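Local coordinates for protein urocanate hydratase (Paenibacillus sp. Soil724D2, PDB 7NED) that catalyses the hydration of urocanate-type substrates, probably thiourocanate in bacterial ergothioneine breakdown, with tightly bound NAD+ as cofactor, at residues A163-M168 with I183-V188. Residues are numbered along the deposited sequence; the frame is centred on the assembly and turned at random.
Sequences AGLGGM and ILCVEV. With NAD (nicotinamide-adenine-dinucleotide), chain C; URO ((2E)-3-(1H-imidazol-4-yl)acrylic acid), chain B.
Leu165 lays its isobutyl branch over the start of the Cys185 and Glu187 side chains: CD2 lies 3.7 Å from Cys185 CB, while CD1 rests against Glu187 CB. Its CG sits beside the backbone N (chi1 -66°), which turns both methyls toward the strand. Leu165 N donates to Glu187 OE1 at 2.7 Å, a nearly straight bond (170°) that uses the anti lone pair. A bend at chi2 (61°) swings the carboxylate toward the loop, where OE1 also accepts from NAD O3B and OE2 from NAD O2B, each at 2.6 Å. This is the dinucleotide-binding corner of a Rossmann-like domain: a glycine-rich turn after strand 159-163, and an acid at the end of the neighbouring parallel strand 182-187 that reads the adenosine ribose. A glutamine here, with an NH2 in place of one oxygen and no charge, would probably leave a ribose hydroxyl or the Leu165 amide without its acceptor. Ala163 CB and Val186 CB pack 4.1 Å apart, and Gly164 N extends the pairing to Val186 O at 2.8 Å. Gly164 has backbone angles at which a CB would be jammed against the preceding carbonyl O, and at Gly166 a CB would strike NAD O5B. Beyond them, Gly167 N donates to NAD O2A at 3.1 Å, and Met168 sets SD against the urocanate CAC and CAD atoms.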
loop_
_atom_site.group_PDB
_atom_site.type_symbol
_atom_site.label_atom_id
_atom_site.label_comp_id
_atom_site.label_asym_id
_atom_site.label_seq_id
_atom_site.Cartn_x
_atom_site.Cartn_y
_atom_site.Cartn_z
ATOM N N ALA A 163 -21.686 8.941 -22.789
ATOM C CA ALA A 163 -21.513 10.350 -22.477
ATOM C C ALA A 163 -20.072 10.576 -22.038
ATOM O O ALA A 163 -19.386 9.649 -21.591
ATOM C CB ALA A 163 -22.478 10.794 -21.369
ATOM N N GLY A 164 -19.631 11.829 -22.157
ATOM C CA GLY A 164 -18.313 12.204 -21.720
ATOM C C GLY A 164 -17.286 12.138 -22.830
ATOM O O GLY A 164 -16.960 11.057 -23.313
ATOM N N LEU A 165 -16.768 13.293 -23.233
ATOM C CA LEU A 165 -15.713 13.331 -24.235
ATOM C C LEU A 165 -14.460 14.007 -23.681
ATOM O O LEU A 165 -13.875 14.875 -24.349
ATOM C CB LEU A 165 -16.183 14.069 -25.479
ATOM C CG LEU A 165 -17.320 13.390 -26.259
ATOM C CD1 LEU A 165 -17.755 14.276 -27.449
ATOM C CD2 LEU A 165 -16.832 12.013 -26.754
ATOM N N GLY A 166 -14.048 13.611 -22.480
ATOM C CA GLY A 166 -12.831 14.102 -21.854
ATOM C C GLY A 166 -11.607 13.316 -22.284
ATOM O O GLY A 166 -11.555 12.754 -23.387
ATOM N N GLY A 167 -10.600 13.280 -21.403
ATOM C CA GLY A 167 -9.346 12.608 -21.739
ATOM C C GLY A 167 -9.526 11.166 -22.166
ATOM O O GLY A 167 -9.020 10.745 -23.209
ATOM N N MET A 168 -10.340 10.479 -21.403
ATOM C CA MET A 168 -10.613 9.099 -21.626
ATOM C C MET A 168 -11.889 8.894 -22.376
ATOM O O MET A 168 -11.895 8.131 -23.270
ATOM C CB MET A 168 -10.607 8.354 -20.327
ATOM C CG MET A 168 -9.359 8.666 -19.548
ATOM S SD MET A 168 -8.048 7.609 -20.005
ATOM C CE MET A 168 -7.483 8.118 -21.586
ATOM N N ILE A 183 -22.621 5.599 -32.856
ATOM C CA ILE A 183 -22.405 5.937 -31.450
ATOM C C ILE A 183 -22.744 7.414 -31.232
ATOM O O ILE A 183 -22.230 8.293 -31.926
ATOM C CB ILE A 183 -20.963 5.607 -31.001
ATOM C CG1 ILE A 183 -20.806 5.843 -29.474
ATOM C CG2 ILE A 183 -19.919 6.348 -31.832
ATOM C CD1 ILE A 183 -19.531 5.158 -28.834
ATOM N N LEU A 184 -23.618 7.666 -30.262
ATOM C CA LEU A 184 -23.986 9.005 -29.815
ATOM C C LEU A 184 -23.298 9.304 -28.480
ATOM O O LEU A 184 -23.505 8.585 -27.502
ATOM C CB LEU A 184 -25.503 9.094 -29.651
ATOM C CG LEU A 184 -26.080 10.437 -29.213
ATOM C CD1 LEU A 184 -25.586 11.569 -30.145
ATOM C CD2 LEU A 184 -27.613 10.361 -29.133
ATOM N N CYS A 185 -22.510 10.379 -28.431
ATOM C CA CYS A 185 -21.783 10.764 -27.218
ATOM C C CYS A 185 -22.307 12.094 -26.706
ATOM O O CYS A 185 -22.146 13.126 -27.374
ATOM C CB CYS A 185 -20.295 10.866 -27.504
ATOM S SG CYS A 185 -19.634 9.350 -28.239
ATOM N N VAL A 186 -22.952 12.069 -25.538
ATOM C CA VAL A 186 -23.464 13.279 -24.905
ATOM C C VAL A 186 -22.343 13.916 -24.100
ATOM O O VAL A 186 -21.708 13.250 -23.269
ATOM C CB VAL A 186 -24.666 12.971 -23.993
ATOM C CG1 VAL A 186 -25.253 14.260 -23.433
ATOM C CG2 VAL A 186 -25.719 12.149 -24.706
ATOM N N GLU A 187 -22.125 15.212 -24.318
ATOM C CA GLU A 187 -21.058 15.946 -23.654
ATOM C C GLU A 187 -21.560 17.355 -23.330
ATOM O O GLU A 187 -22.188 17.998 -24.177
ATOM C CB GLU A 187 -19.803 15.955 -24.548
ATOM C CG GLU A 187 -18.758 16.986 -24.214
ATOM C CD GLU A 187 -18.183 16.825 -22.793
ATOM O OE1 GLU A 187 -17.604 15.750 -22.442
ATOM O OE2 GLU A 187 -18.307 17.795 -22.018
ATOM N N VAL A 188 -21.350 17.825 -22.118
ATOM C CA VAL A 188 -21.858 19.130 -21.750
ATOM C C VAL A 188 -21.092 20.315 -22.277
ATOM O O VAL A 188 -21.653 21.333 -22.448
ATOM C CB VAL A 188 -21.965 19.343 -20.231
ATOM C CG1 VAL A 188 -23.127 18.604 -19.653
ATOM C CG2 VAL A 188 -20.662 19.047 -19.538
HETATM P PA NAD C . -12.545 14.086 -17.863
HETATM O O1A NAD C . -13.031 14.787 -16.597
HETATM O O2A NAD C . -11.446 14.540 -18.736
HETATM O O5B NAD C . -13.885 14.256 -18.886
HETATM C C5B NAD C . -15.095 14.050 -18.277
HETATM C C4B NAD C . -16.154 14.579 -19.351
HETATM O O4B NAD C . -17.476 14.488 -18.897
HETATM C C3B NAD C . -15.797 16.094 -19.493
HETATM O O3B NAD C . -15.663 16.419 -20.814
HETATM C C2B NAD C . -17.044 16.792 -18.867
HETATM O O2B NAD C . -17.419 17.938 -19.539
HETATM C C1B NAD C . -18.104 15.748 -19.207
HETATM N N9A NAD C . -19.281 15.770 -18.338
HETATM C C8A NAD C . -19.369 15.995 -16.969
HETATM N N7A NAD C . -20.595 15.942 -16.513
HETATM C C5A NAD C . -21.367 15.641 -17.628
HETATM C C6A NAD C . -22.756 15.461 -17.809
HETATM N N6A NAD C . -23.621 15.542 -16.773
HETATM N N1A NAD C . -23.247 15.170 -19.047
HETATM C C2A NAD C . -22.336 15.131 -20.051
HETATM N N3A NAD C . -21.002 15.281 -20.030
HETATM C C4A NAD C . -20.549 15.543 -18.786
HETATM O O3 NAD C . -12.590 12.604 -17.355
HETATM P PN NAD C . -11.900 11.448 -18.209
HETATM O O1N NAD C . -10.413 11.253 -18.181
HETATM O O2N NAD C . -12.679 11.317 -19.501
HETATM O O5D NAD C . -12.397 10.010 -17.399
HETATM C C5D NAD C . -13.825 9.888 -17.277
HETATM C C4D NAD C . -14.133 8.691 -16.421
HETATM O O4D NAD C . -13.406 7.554 -16.849
HETATM C C3D NAD C . -13.483 9.087 -14.994
HETATM O O3D NAD C . -14.339 8.717 -13.920
HETATM C C2D NAD C . -12.172 8.221 -14.928
HETATM O O2D NAD C . -11.837 7.742 -13.690
HETATM C C1D NAD C . -12.892 7.035 -15.646
HETATM N N1N NAD C . -12.101 5.835 -15.948
HETATM C C2N NAD C . -11.790 5.144 -14.793
HETATM C C3N NAD C . -11.107 3.940 -14.844
HETATM C C7N NAD C . -10.758 3.290 -13.498
HETATM O O7N NAD C . -10.578 2.082 -13.342
HETATM N N7N NAD C . -10.570 4.136 -12.418
HETATM C C4N NAD C . -10.775 3.457 -16.117
HETATM C C5N NAD C . -11.125 4.180 -17.256
HETATM C C6N NAD C . -11.826 5.395 -17.166
HETATM O OAA URO B . -4.948 4.927 -19.965
HETATM C CAI URO B . -4.677 5.807 -19.044
HETATM O OAB URO B . -3.749 6.514 -19.088
HETATM C CAC URO B . -5.548 5.907 -17.862
HETATM C CAD URO B . -6.586 5.120 -17.749
HETATM C CAJ URO B . -7.308 5.359 -16.556
HETATM C CAF URO B . -8.572 4.954 -16.245
HETATM N NAH URO B . -8.996 5.533 -15.078
HETATM C CAE URO B . -7.985 6.276 -14.686
HETATM N NAG URO B . -6.944 6.208 -15.545
#